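Local coordinates for protein diphosphomevalonate decarboxylase, putative (Trypanosoma brucei, PDB 2HKE) that probably catalyses the ATP-dependent decarboxylation of (R)-5-diphosphomevalonate to isopentenyl diphosphate, a step of the mevalonate pathway that leads to isoprenoids and sterols, at residues D61-N66 with V98-E103; K49-L54 with S374-P379; E316-P321 with I349-K354; C187-G192 with P355-L360. The protein carries 1 engineered substitution. All blocks are in the same frame, centred on the assembly; numbering follows the deposited sequence.

Contact 1: D61-N66 with V98-E103; sequences DTLRLN and VNIVSE
D61 opens the pairing with its side chain: carboxylate oxygen OD1 takes the backbone N-H of V98 at 2.8 Å, on its anti side and 19° out of the carboxylate plane. R86 of helix 76-86 grips the same OD1 in a salt bridge, so the carboxylate ties strand 97-104 to helix 76-86. From there the backbones alternate as donor and acceptor. T62 N gives to V98 O, I100 N to T62 O, R64 N to I100 O, S102 N to R64 O and, past the end of strand 62-65, N66 N to S102 O. This is a parallel pair in the mixed sheet of the N-terminal domain, with strand 97-104 taking 62-65 on one edge and antiparallel 48-55 on the other. On the T62 face, N99 ND2 donates to T62 OG1 at 2.7 Å, nearly straight (163°) and close to the plane of the amide; the two side chains lie alongside each other. N99 OD1 is hydrogen-bonded to R55 NH1. A water bonded to T62 OG1 also donates to I100 O at 2.8 Å, giving that carbonyl a second donor beside R64 N. On the other face L63 sends CD1 to I100 CG2 (3.6 Å), and L65 CD2 meets S102 CB at 3.9 Å. S102 OG bonds to T50 OG1 of the next strand, while M122 of helix 114-130 packs on I100 and S102.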
loop_
_atom_site.group_PDB
_atom_site.type_symbol
_atom_site.label_atom_id
_atom_site.label_comp_id
_atom_site.label_asym_id
_atom_site.label_seq_id
_atom_site.Cartn_x
_atom_site.Cartn_y
_atom_site.Cartn_z
ATOM N N ASP A 61 26.006 7.348 10.597
ATOM C CA ASP A 61 24.600 7.034 10.818
ATOM C C ASP A 61 24.468 5.530 10.954
ATOM O O ASP A 61 25.285 4.783 10.385
ATOM C CB ASP A 61 23.771 7.507 9.649
ATOM C CG ASP A 61 23.851 9.000 9.456
ATOM O OD1 ASP A 61 23.779 9.757 10.462
ATOM O OD2 ASP A 61 24.006 9.390 8.296
ATOM N N THR A 62 23.460 5.094 11.705
ATOM C CA THR A 62 23.157 3.680 11.808
ATOM C C THR A 62 21.704 3.385 11.504
ATOM O O THR A 62 20.793 4.213 11.705
ATOM C CB THR A 62 23.467 3.112 13.202
ATOM O OG1 THR A 62 22.538 3.651 14.146
ATOM C CG2 THR A 62 24.909 3.446 13.647
ATOM N N LEU A 63 21.479 2.171 11.038
ATOM C CA LEU A 63 20.150 1.733 10.699
ATOM C C LEU A 63 19.991 0.320 11.221
ATOM O O LEU A 63 20.824 -0.512 10.927
ATOM C CB LEU A 63 20.003 1.739 9.193
ATOM C CG LEU A 63 18.719 1.162 8.628
ATOM C CD1 LEU A 63 17.523 1.948 9.130
ATOM C CD2 LEU A 63 18.821 1.190 7.065
ATOM N N ARG A 64 18.929 0.071 11.971
ATOM C CA ARG A 64 18.598 -1.256 12.465
ATOM C C ARG A 64 17.224 -1.582 11.923
ATOM O O ARG A 64 16.247 -0.816 12.120
ATOM C CB ARG A 64 18.596 -1.260 13.979
ATOM C CG ARG A 64 18.642 -2.667 14.620
ATOM C CD ARG A 64 18.756 -2.575 16.181
ATOM N NE ARG A 64 20.079 -2.209 16.648
ATOM C CZ ARG A 64 21.105 -3.056 16.784
ATOM N NH1 ARG A 64 20.982 -4.347 16.474
ATOM N NH2 ARG A 64 22.263 -2.604 17.231
ATOM N N LEU A 65 17.154 -2.677 11.178
ATOM C CA LEU A 65 15.908 -3.156 10.597
ATOM C C LEU A 65 15.591 -4.516 11.197
ATOM O O LEU A 65 16.373 -5.458 11.033
ATOM C CB LEU A 65 16.026 -3.328 9.089
ATOM C CG LEU A 65 16.533 -2.167 8.249
ATOM C CD1 LEU A 65 16.617 -2.606 6.794
ATOM C CD2 LEU A 65 15.609 -0.964 8.403
ATOM N N ASN A 66 14.439 -4.611 11.844
ATOM C CA ASN A 66 13.950 -5.862 12.400
ATOM C C ASN A 66 14.943 -6.460 13.380
ATOM O O ASN A 66 15.177 -7.672 13.360
ATOM C CB ASN A 66 13.671 -6.852 11.268
ATOM C CG ASN A 66 12.749 -6.287 10.207
ATOM O OD1 ASN A 66 11.821 -5.533 10.517
ATOM N ND2 ASN A 66 12.994 -6.652 8.942
ATOM N N VAL A 98 22.618 10.115 12.938
ATOM C CA VAL A 98 21.378 9.618 13.453
ATOM C C VAL A 98 21.430 8.099 13.608
ATOM O O VAL A 98 22.035 7.404 12.790
ATOM C CB VAL A 98 20.227 10.075 12.528
ATOM C CG1 VAL A 98 20.426 9.555 11.079
ATOM C CG2 VAL A 98 18.888 9.695 13.092
ATOM N N ASN A 99 20.842 7.602 14.688
ATOM C CA ASN A 99 20.535 6.168 14.842
ATOM C C ASN A 99 19.077 5.976 14.469
ATOM O O ASN A 99 18.219 6.583 15.078
ATOM C CB ASN A 99 20.649 5.630 16.281
ATOM C CG ASN A 99 22.036 5.774 16.882
ATOM O OD1 ASN A 99 22.168 6.332 17.980
ATOM N ND2 ASN A 99 23.051 5.234 16.224
ATOM N N ILE A 100 18.818 5.136 13.484
ATOM C CA ILE A 100 17.468 4.792 13.043
ATOM C C ILE A 100 17.211 3.335 13.370
ATOM O O ILE A 100 18.041 2.472 13.033
ATOM C CB ILE A 100 17.359 4.915 11.504
ATOM C CG1 ILE A 100 17.801 6.301 11.018
ATOM C CG2 ILE A 100 15.945 4.605 11.025
ATOM C CD1 ILE A 100 18.000 6.348 9.537
ATOM N N VAL A 101 16.063 3.073 13.979
ATOM C CA VAL A 101 15.675 1.724 14.375
ATOM C C VAL A 101 14.264 1.527 13.879
ATOM O O VAL A 101 13.369 2.300 14.231
ATOM C CB VAL A 101 15.743 1.565 15.918
ATOM C CG1 VAL A 101 15.201 0.205 16.350
ATOM C CG2 VAL A 101 17.169 1.814 16.427
ATOM N N SER A 102 14.077 0.536 13.007
ATOM C CA SER A 102 12.815 0.362 12.339
ATOM C C SER A 102 12.322 -1.066 12.524
ATOM O O SER A 102 13.120 -2.004 12.470
ATOM C CB SER A 102 12.982 0.653 10.861
ATOM O OG SER A 102 13.334 2.001 10.718
ATOM N N GLU A 103 11.027 -1.227 12.740
ATOM C CA GLU A 103 10.441 -2.570 12.685
ATOM C C GLU A 103 9.007 -2.540 12.165
ATOM O O GLU A 103 8.419 -1.469 11.960
ATOM C CB GLU A 103 10.454 -3.184 14.082
ATOM C CG GLU A 103 9.411 -2.594 14.971
ATOM C CD GLU A 103 9.514 -3.039 16.419
ATOM O OE1 GLU A 103 10.634 -3.412 16.878
ATOM O OE2 GLU A 103 8.474 -2.963 17.101
HETATM O O HOH W 1 20.382 1.992 14.509
#

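Contact 2: K49-L54 with S374-P379; sequences KTSVEL and SESLIP
Residues 49-53 of the strand and 375-378 of the irregular tail run 48° apart and come nearest at S51 and L377, whose CA atoms are 5.6 Å from each other. One direct hydrogen bond joins them there: L377 N donates to S51 OG at 2.9 Å and almost straight (174°), and the same hydroxyl is also bonded to T7 of strand 5-15. L377 lies obliquely across the extended aliphatic chain of K49, its CD2 3.6 Å from K49 CE and its CD1 against K49 CG. K49 holds CG anti to its N (chi1 175°) and stays stretched to its amine, where a water accepts from NZ; the link from that water on to E375 OE1 is modelled too short and is doubtful. K49 NZ and E375 OE1 themselves remain 4.4 Å apart. I378 covers the other end of the contact. Its CD1 reaches the backbone at S51 O (3.6 Å) and E53 CB, while CG2 touches E53 OE1 at 3.3 Å. S376 OG accepts the N-H of I378 at 2.9 Å, an ST turn within the C-terminal tail, which lies over the K49, S51 and E53 face of the N-terminal domain's sheet, with helix 114-130 packed on the T50 and V52 face.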
loop_
_atom_site.group_PDB
_atom_site.type_symbol
_atom_site.label_atom_id
_atom_site.label_comp_id
_atom_site.label_asym_id
_atom_site.label_seq_id
_atom_site.Cartn_x
_atom_site.Cartn_y
_atom_site.Cartn_z
ATOM N N LYS A 49 6.923 0.863 12.457
ATOM C CA LYS A 49 7.299 1.774 13.501
ATOM C C LYS A 49 8.779 2.066 13.329
ATOM O O LYS A 49 9.570 1.144 13.093
ATOM C CB LYS A 49 7.021 1.113 14.833
ATOM C CG LYS A 49 7.466 1.904 16.053
ATOM C CD LYS A 49 6.704 1.311 17.271
ATOM C CE LYS A 49 7.260 1.698 18.558
ATOM N NZ LYS A 49 6.587 0.878 19.649
ATOM N N THR A 50 9.129 3.361 13.410
ATOM C CA THR A 50 10.530 3.822 13.416
ATOM C C THR A 50 10.780 4.795 14.557
ATOM O O THR A 50 9.979 5.685 14.803
ATOM C CB THR A 50 10.923 4.551 12.109
ATOM O OG1 THR A 50 10.844 3.656 11.010
ATOM C CG2 THR A 50 12.321 5.164 12.149
ATOM N N SER A 51 11.929 4.621 15.180
ATOM C CA SER A 51 12.464 5.529 16.180
ATOM C C SER A 51 13.776 6.068 15.650
ATOM O O SER A 51 14.592 5.333 15.088
ATOM C CB SER A 51 12.679 4.808 17.527
ATOM O OG SER A 51 11.433 4.591 18.196
ATOM N N VAL A 52 13.990 7.362 15.801
ATOM C CA VAL A 52 15.263 7.932 15.429
ATOM C C VAL A 52 15.827 8.724 16.611
ATOM O O VAL A 52 15.058 9.325 17.374
ATOM C CB VAL A 52 15.162 8.819 14.148
ATOM C CG1 VAL A 52 14.548 8.016 12.976
ATOM C CG2 VAL A 52 14.346 10.098 14.411
ATOM N N GLU A 53 17.154 8.730 16.723
ATOM C CA GLU A 53 17.844 9.547 17.733
ATOM C C GLU A 53 19.006 10.299 17.115
ATOM O O GLU A 53 19.851 9.694 16.484
ATOM C CB GLU A 53 18.341 8.656 18.868
ATOM C CG GLU A 53 18.647 9.440 20.163
ATOM C CD GLU A 53 19.482 8.643 21.183
ATOM O OE1 GLU A 53 19.630 7.394 21.087
ATOM O OE2 GLU A 53 20.024 9.301 22.090
ATOM N N LEU A 54 19.040 11.626 17.261
ATOM C CA LEU A 54 20.196 12.393 16.757
ATOM C C LEU A 54 21.335 12.198 17.732
ATOM O O LEU A 54 21.111 12.118 18.939
ATOM C CB LEU A 54 19.902 13.885 16.580
ATOM C CG LEU A 54 19.034 14.342 15.401
ATOM C CD1 LEU A 54 19.413 15.750 14.966
ATOM C CD2 LEU A 54 19.165 13.435 14.220
ATOM N N SER A 374 7.813 6.662 25.555
ATOM C CA SER A 374 7.540 5.343 26.137
ATOM C C SER A 374 7.588 4.218 25.120
ATOM O O SER A 374 7.993 3.091 25.446
ATOM C CB SER A 374 6.161 5.333 26.838
ATOM O OG SER A 374 5.082 5.011 25.952
ATOM N N GLU A 375 7.176 4.540 23.891
ATOM C CA GLU A 375 6.996 3.568 22.823
ATOM C C GLU A 375 8.213 3.453 21.922
ATOM O O GLU A 375 8.184 2.721 20.941
ATOM C CB GLU A 375 5.802 3.970 21.965
ATOM C CG GLU A 375 4.560 4.252 22.770
ATOM C CD GLU A 375 3.283 3.869 22.036
ATOM O OE1 GLU A 375 3.129 2.671 21.654
ATOM O OE2 GLU A 375 2.414 4.762 21.870
ATOM N N SER A 376 9.279 4.160 22.266
ATOM C CA SER A 376 10.467 4.180 21.462
ATOM C C SER A 376 11.114 2.816 21.351
ATOM O O SER A 376 11.067 2.024 22.280
ATOM C CB SER A 376 11.454 5.173 22.039
ATOM O OG SER A 376 12.642 5.184 21.285
ATOM N N LEU A 377 11.728 2.557 20.206
ATOM C CA LEU A 377 12.491 1.336 19.963
ATOM C C LEU A 377 13.927 1.543 20.381
ATOM O O LEU A 377 14.761 0.647 20.214
ATOM C CB LEU A 377 12.471 0.984 18.471
ATOM C CG LEU A 377 11.088 0.874 17.848
ATOM C CD1 LEU A 377 11.167 0.548 16.355
ATOM C CD2 LEU A 377 10.295 -0.181 18.583
ATOM N N ILE A 378 14.211 2.753 20.845
ATOM C CA ILE A 378 15.543 3.163 21.264
ATOM C C ILE A 378 15.439 3.392 22.778
ATOM O O ILE A 378 14.712 4.295 23.221
ATOM C CB ILE A 378 16.001 4.462 20.524
ATOM C CG1 ILE A 378 16.192 4.196 19.024
ATOM C CG2 ILE A 378 17.290 5.019 21.115
ATOM C CD1 ILE A 378 16.470 5.419 18.203
ATOM N N PRO A 379 16.142 2.565 23.566
ATOM C CA PRO A 379 16.087 2.697 25.023
ATOM C C PRO A 379 16.942 3.861 25.519
ATOM O O PRO A 379 17.945 4.214 24.881
ATOM C CB PRO A 379 16.695 1.380 25.510
ATOM C CG PRO A 379 17.726 1.070 24.479
ATOM C CD PRO A 379 17.057 1.476 23.160
HETATM O O HOH W 2 4.058 1.346 19.819
#

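Contact 3: E316-P321 with I349-K354; sequences EHFPTP and IDHPKK. With SO4 (sulfate ion), chain D.
E316 touches K353 through its backbone: the extended lysine chain runs past the carbonyl, with K353 CE 3.4 Å from E316 O. Ring atom CD2 of H317 meets I349 CG1 obliquely at 3.9 Å, and the ring is fixed at both nitrogens, ND1 on M313 O and NE2 on L348 N. H317 O receives K353 CA in a CH...O contact and a hydrogen bond from a water (2.8 Å), which also donates to H351 O and so bridges the segments where no direct hydrogen bond joins them. F318 follows with CG anti to its carbonyl carbon (chi1 -67°), a rotation that lays the ring alongside K354. K354 O sits at the ring's edge, near its plane, and K354 CG is 4.1 Å from F318 CD2. F318 CZ, the far end of the ring, comes within 3.9 Å of H351 CD2, the two planes inclined at 42°. P319 sets its CD against K353 CB at 3.8 Å, the side chains crossing at about a right angle. T320 OG1 donates back to F318 O from above the carbonyl plane. D350 N holds a sulfate, probably from the crystallisation liquor, with help from R274. The contact joins the end of helix 307-317 to the loop leading into strand 358-363, against helix 267-283, whose D268 accepts a hydrogen bond from H351 NE2 and forms a salt bridge with K354 NZ.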
loop_
_atom_site.group_PDB
_atom_site.type_symbol
_atom_site.label_atom_id
_atom_site.label_comp_id
_atom_site.label_asym_id
_atom_site.label_seq_id
_atom_site.Cartn_x
_atom_site.Cartn_y
_atom_site.Cartn_z
ATOM N N GLU A 316 -17.134 -19.900 2.239
ATOM C CA GLU A 316 -17.662 -21.074 1.591
ATOM C C GLU A 316 -16.671 -21.651 0.588
ATOM O O GLU A 316 -16.688 -22.820 0.317
ATOM C CB GLU A 316 -18.971 -20.718 0.950
ATOM C CG GLU A 316 -19.971 -20.469 1.993
ATOM C CD GLU A 316 -20.480 -21.742 2.678
ATOM O OE1 GLU A 316 -20.467 -22.831 2.044
ATOM O OE2 GLU A 316 -20.916 -21.611 3.839
ATOM N N HIS A 317 -15.818 -20.801 0.034
ATOM C CA HIS A 317 -14.908 -21.196 -1.036
ATOM C C HIS A 317 -13.490 -21.295 -0.537
ATOM O O HIS A 317 -12.675 -22.089 -1.051
ATOM C CB HIS A 317 -15.003 -20.154 -2.169
ATOM C CG HIS A 317 -16.367 -20.058 -2.777
ATOM N ND1 HIS A 317 -17.379 -19.312 -2.233
ATOM C CD2 HIS A 317 -16.884 -20.630 -3.878
ATOM C CE1 HIS A 317 -18.462 -19.423 -2.972
ATOM N NE2 HIS A 317 -18.189 -20.235 -3.971
ATOM N N PHE A 318 -13.149 -20.438 0.407
ATOM C CA PHE A 318 -11.813 -20.435 1.039
ATOM C C PHE A 318 -11.971 -20.483 2.561
ATOM O O PHE A 318 -11.726 -19.503 3.244
ATOM C CB PHE A 318 -11.039 -19.186 0.641
ATOM C CG PHE A 318 -10.668 -19.120 -0.805
ATOM C CD1 PHE A 318 -11.499 -18.513 -1.720
ATOM C CD2 PHE A 318 -9.479 -19.677 -1.244
ATOM C CE1 PHE A 318 -11.143 -18.473 -3.078
ATOM C CE2 PHE A 318 -9.105 -19.620 -2.581
ATOM C CZ PHE A 318 -9.946 -19.010 -3.493
ATOM N N PRO A 319 -12.390 -21.645 3.115
ATOM C CA PRO A 319 -12.723 -21.723 4.527
ATOM C C PRO A 319 -11.512 -21.455 5.354
ATOM O O PRO A 319 -10.500 -22.165 5.250
ATOM C CB PRO A 319 -13.218 -23.170 4.698
ATOM C CG PRO A 319 -13.498 -23.626 3.309
ATOM C CD PRO A 319 -12.588 -22.934 2.428
ATOM N N THR A 320 -11.612 -20.417 6.170
ATOM C CA THR A 320 -10.500 -19.900 6.922
ATOM C C THR A 320 -10.905 -19.766 8.401
ATOM O O THR A 320 -11.906 -19.122 8.723
ATOM C CB THR A 320 -10.089 -18.516 6.413
ATOM O OG1 THR A 320 -9.838 -18.583 4.991
ATOM C CG2 THR A 320 -8.848 -17.981 7.207
ATOM N N PRO A 321 -10.099 -20.329 9.295
ATOM C CA PRO A 321 -10.465 -20.233 10.721
ATOM C C PRO A 321 -10.448 -18.784 11.242
ATOM O O PRO A 321 -9.630 -17.966 10.786
ATOM C CB PRO A 321 -9.423 -21.100 11.433
ATOM C CG PRO A 321 -8.369 -21.423 10.450
ATOM C CD PRO A 321 -8.844 -21.053 9.059
ATOM N N ILE A 349 -17.854 -20.728 -7.910
ATOM C CA ILE A 349 -16.736 -21.132 -8.759
ATOM C C ILE A 349 -16.374 -22.568 -8.451
ATOM O O ILE A 349 -16.762 -23.098 -7.420
ATOM C CB ILE A 349 -15.465 -20.250 -8.580
ATOM C CG1 ILE A 349 -14.893 -20.349 -7.166
ATOM C CG2 ILE A 349 -15.792 -18.797 -8.996
ATOM C CD1 ILE A 349 -13.476 -19.751 -7.011
ATOM N N ASP A 350 -15.582 -23.141 -9.347
ATOM C CA ASP A 350 -14.958 -24.427 -9.180
ATOM C C ASP A 350 -13.481 -24.193 -8.861
ATOM O O ASP A 350 -12.725 -23.785 -9.742
ATOM C CB ASP A 350 -15.072 -25.200 -10.526
ATOM C CG ASP A 350 -14.450 -26.583 -10.477
ATOM O OD1 ASP A 350 -14.117 -27.092 -9.362
ATOM O OD2 ASP A 350 -14.308 -27.173 -11.593
ATOM N N HIS A 351 -13.084 -24.430 -7.612
ATOM C CA HIS A 351 -11.692 -24.276 -7.199
ATOM C C HIS A 351 -11.508 -25.068 -5.917
ATOM O O HIS A 351 -12.430 -25.111 -5.072
ATOM C CB HIS A 351 -11.340 -22.787 -6.960
ATOM C CG HIS A 351 -9.890 -22.539 -6.699
ATOM N ND1 HIS A 351 -8.956 -22.550 -7.710
ATOM C CD2 HIS A 351 -9.213 -22.207 -5.567
ATOM C CE1 HIS A 351 -7.761 -22.274 -7.210
ATOM N NE2 HIS A 351 -7.889 -22.056 -5.914
ATOM N N PRO A 352 -10.343 -25.704 -5.735
ATOM C CA PRO A 352 -10.106 -26.390 -4.465
ATOM C C PRO A 352 -10.248 -25.516 -3.208
ATOM O O PRO A 352 -9.711 -24.384 -3.175
ATOM C CB PRO A 352 -8.652 -26.833 -4.586
ATOM C CG PRO A 352 -8.460 -26.965 -6.029
ATOM C CD PRO A 352 -9.193 -25.851 -6.647
ATOM N N LYS A 353 -10.952 -26.027 -2.203
ATOM C CA LYS A 353 -11.102 -25.275 -0.952
ATOM C C LYS A 353 -9.804 -25.299 -0.160
ATOM O O LYS A 353 -9.171 -26.356 0.061
ATOM C CB LYS A 353 -12.258 -25.795 -0.116
ATOM C CG LYS A 353 -13.614 -25.634 -0.791
ATOM C CD LYS A 353 -14.700 -26.128 0.120
ATOM C CE LYS A 353 -16.021 -26.051 -0.534
ATOM N NZ LYS A 353 -17.093 -26.331 0.453
ATOM N N LYS A 354 -9.396 -24.111 0.272
ATOM C CA LYS A 354 -8.252 -23.950 1.157
ATOM C C LYS A 354 -8.419 -22.651 1.927
ATOM O O LYS A 354 -9.127 -21.756 1.490
ATOM C CB LYS A 354 -6.948 -23.942 0.373
ATOM C CG LYS A 354 -6.842 -22.718 -0.578
ATOM C CD LYS A 354 -5.678 -22.784 -1.493
ATOM C CE LYS A 354 -5.909 -23.712 -2.668
ATOM N NZ LYS A 354 -4.616 -23.718 -3.407
HETATM S S SO4 D . -15.471 -21.451 -12.705
HETATM O O1 SO4 D . -15.085 -22.116 -13.943
HETATM O O2 SO4 D . -16.812 -21.857 -12.345
HETATM O O3 SO4 D . -14.505 -21.831 -11.669
HETATM O O4 SO4 D . -15.397 -20.016 -12.945
HETATM O O HOH W 3 -13.556 -22.999 -3.502
#

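Contact 4: C187-G192 with P355-L360; sequences CAVLKG and PFEMLL
A188 sets its methyl squarely over the F356 ring, CB 3.6 Å from the centroid and only 6° off the ring normal, a CH-pi contact. L190 comes to the same ring from its edge, CD2 3.7 Å from F356 CD1, with the two side chains side by side. On the sheet face of C187, V189, M358 and L360, V189 presses CG2 on M358 CG at 3.5 Å, and C187 and L360 meet through their CB atoms. V189 CG1 also lies against E357 CB. Between the backbones, C187 and L360 exchange N-H and C=O in both directions; V189 N donates to M358 O and E357 N to V189 O (2.8 Å). These are antiparallel neighbours, strands 183-189 and 358-363, in the mixed five-stranded sheet of the C-terminal, GHMP-type domain, where 183-189 is the central strand. Beside the strands, where both segments are irregular, E357 folds at chi2 (-56°) and crosses K191 at about a right angle; E357 OE2 touches K191 CE at 3.3 Å, while K191 NZ stays 4.5 Å from that oxygen. Further out, N297 OD1 accepts from L190 N, and T320 OG1 from F356 N. F318 meets the F356 ring with planes at about 20°, and M315 and M272 also touch F356. Strand 325-327 adjoins 358-363, F325 and F327 packing on L359.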
loop_
_atom_site.group_PDB
_atom_site.type_symbol
_atom_site.label_atom_id
_atom_site.label_comp_id
_atom_site.label_asym_id
_atom_site.label_seq_id
_atom_site.Cartn_x
_atom_site.Cartn_y
_atom_site.Cartn_z
ATOM N N CYS A 187 -7.888 -7.616 3.037
ATOM C CA CYS A 187 -6.826 -8.275 2.291
ATOM C C CYS A 187 -6.921 -9.787 2.599
ATOM O O CYS A 187 -6.750 -10.202 3.738
ATOM C CB CYS A 187 -5.498 -7.731 2.656
ATOM S SG CYS A 187 -4.182 -8.439 1.638
ATOM N N ALA A 188 -7.233 -10.562 1.574
ATOM C CA ALA A 188 -7.176 -12.013 1.629
ATOM C C ALA A 188 -5.759 -12.433 1.213
ATOM O O ALA A 188 -5.364 -12.343 0.025
ATOM C CB ALA A 188 -8.253 -12.631 0.739
ATOM N N VAL A 189 -4.958 -12.751 2.219
ATOM C CA VAL A 189 -3.605 -13.162 2.015
ATOM C C VAL A 189 -3.513 -14.571 1.462
ATOM O O VAL A 189 -4.061 -15.504 2.036
ATOM C CB VAL A 189 -2.769 -12.952 3.299
ATOM C CG1 VAL A 189 -1.344 -13.329 3.092
ATOM C CG2 VAL A 189 -2.921 -11.489 3.718
ATOM N N LEU A 190 -2.804 -14.681 0.337
ATOM C CA LEU A 190 -2.604 -15.915 -0.387
ATOM C C LEU A 190 -1.121 -16.276 -0.475
ATOM O O LEU A 190 -0.248 -15.408 -0.384
ATOM C CB LEU A 190 -3.237 -15.825 -1.775
ATOM C CG LEU A 190 -4.736 -15.514 -1.813
ATOM C CD1 LEU A 190 -5.218 -15.049 -3.196
ATOM C CD2 LEU A 190 -5.514 -16.727 -1.298
ATOM N N LYS A 191 -0.827 -17.560 -0.695
ATOM C CA LYS A 191 0.563 -17.966 -0.838
ATOM C C LYS A 191 1.084 -17.350 -2.118
ATOM O O LYS A 191 0.375 -17.266 -3.106
ATOM C CB LYS A 191 0.719 -19.478 -0.784
ATOM C CG LYS A 191 0.563 -20.041 0.617
ATOM C CD LYS A 191 0.686 -21.575 0.671
ATOM C CE LYS A 191 -0.074 -22.193 1.878
ATOM N NZ LYS A 191 -0.161 -23.705 1.743
ATOM N N GLY A 192 2.334 -16.913 -2.114
ATOM C CA GLY A 192 2.903 -16.261 -3.256
ATOM C C GLY A 192 3.245 -17.224 -4.377
ATOM O O GLY A 192 3.308 -18.455 -4.195
ATOM N N PRO A 355 -7.780 -22.547 3.086
ATOM C CA PRO A 355 -7.878 -21.293 3.822
ATOM C C PRO A 355 -7.023 -20.196 3.186
ATOM O O PRO A 355 -6.001 -20.470 2.535
ATOM C CB PRO A 355 -7.278 -21.641 5.189
ATOM C CG PRO A 355 -6.373 -22.782 4.917
ATOM C CD PRO A 355 -6.957 -23.548 3.780
ATOM N N PHE A 356 -7.431 -18.942 3.375
ATOM C CA PHE A 356 -6.472 -17.839 3.243
ATOM C C PHE A 356 -5.387 -18.000 4.294
ATOM O O PHE A 356 -5.600 -18.630 5.362
ATOM C CB PHE A 356 -7.147 -16.476 3.444
ATOM C CG PHE A 356 -8.306 -16.210 2.520
ATOM C CD1 PHE A 356 -8.220 -16.471 1.151
ATOM C CD2 PHE A 356 -9.466 -15.608 3.013
ATOM C CE1 PHE A 356 -9.282 -16.210 0.302
ATOM C CE2 PHE A 356 -10.569 -15.362 2.123
ATOM C CZ PHE A 356 -10.434 -15.636 0.788
ATOM N N GLU A 357 -4.239 -17.388 4.044
ATOM C CA GLU A 357 -3.200 -17.338 5.059
ATOM C C GLU A 357 -3.710 -16.461 6.208
ATOM O O GLU A 357 -3.434 -16.716 7.365
ATOM C CB GLU A 357 -1.917 -16.796 4.486
ATOM C CG GLU A 357 -1.359 -17.576 3.347
ATOM C CD GLU A 357 -1.133 -19.039 3.743
ATOM O OE1 GLU A 357 -0.201 -19.282 4.553
ATOM O OE2 GLU A 357 -1.921 -19.902 3.288
ATOM N N MET A 358 -4.471 -15.425 5.867
ATOM C CA MET A 358 -5.112 -14.581 6.850
ATOM C C MET A 358 -6.070 -13.699 6.102
ATOM O O MET A 358 -5.981 -13.577 4.887
ATOM C CB MET A 358 -4.107 -13.703 7.601
ATOM C CG MET A 358 -3.850 -12.358 7.004
ATOM S SD MET A 358 -2.793 -11.376 8.103
ATOM C CE MET A 358 -1.442 -12.427 7.821
ATOM N N LEU A 359 -6.984 -13.108 6.836
ATOM C CA LEU A 359 -7.931 -12.137 6.286
ATOM C C LEU A 359 -7.940 -10.895 7.146
ATOM O O LEU A 359 -8.350 -10.956 8.309
ATOM C CB LEU A 359 -9.341 -12.711 6.240
ATOM C CG LEU A 359 -10.423 -11.803 5.664
ATOM C CD1 LEU A 359 -10.137 -11.495 4.194
ATOM C CD2 LEU A 359 -11.796 -12.437 5.810
ATOM N N LEU A 360 -7.473 -9.791 6.561
ATOM C CA LEU A 360 -7.312 -8.515 7.256
ATOM C C LEU A 360 -8.518 -7.681 6.933
ATOM O O LEU A 360 -8.976 -7.753 5.823
ATOM C CB LEU A 360 -6.081 -7.800 6.712
ATOM C CG LEU A 360 -5.703 -6.431 7.236
ATOM C CD1 LEU A 360 -5.556 -6.410 8.806
ATOM C CD2 LEU A 360 -4.440 -5.980 6.547
#

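How the contacts relate
Contact 1 lies in the N-terminal domain and contact 2 packs the C-terminal tail on the same sheet; contacts 3 and 4 lie in the C-terminal domain, and the two pairs are far apart, with the centres of contacts 1 and 3 about 41 Å from each other. Contacts 1 and 2, centres about 9 Å apart, share neighbouring strands 48-55 and 97-104. Contacts 3 and 4, centres about 12 Å apart, touch where T320 and F318 meet F356, and 349-354 runs directly into 355-360. Along the chain, contact 2 encloses everything: contact 1 closes early, then contact 4 opens with contact 3 nested inside it, so the last residues of the chain come back to the N-terminal sheet after the C-terminal domain is complete.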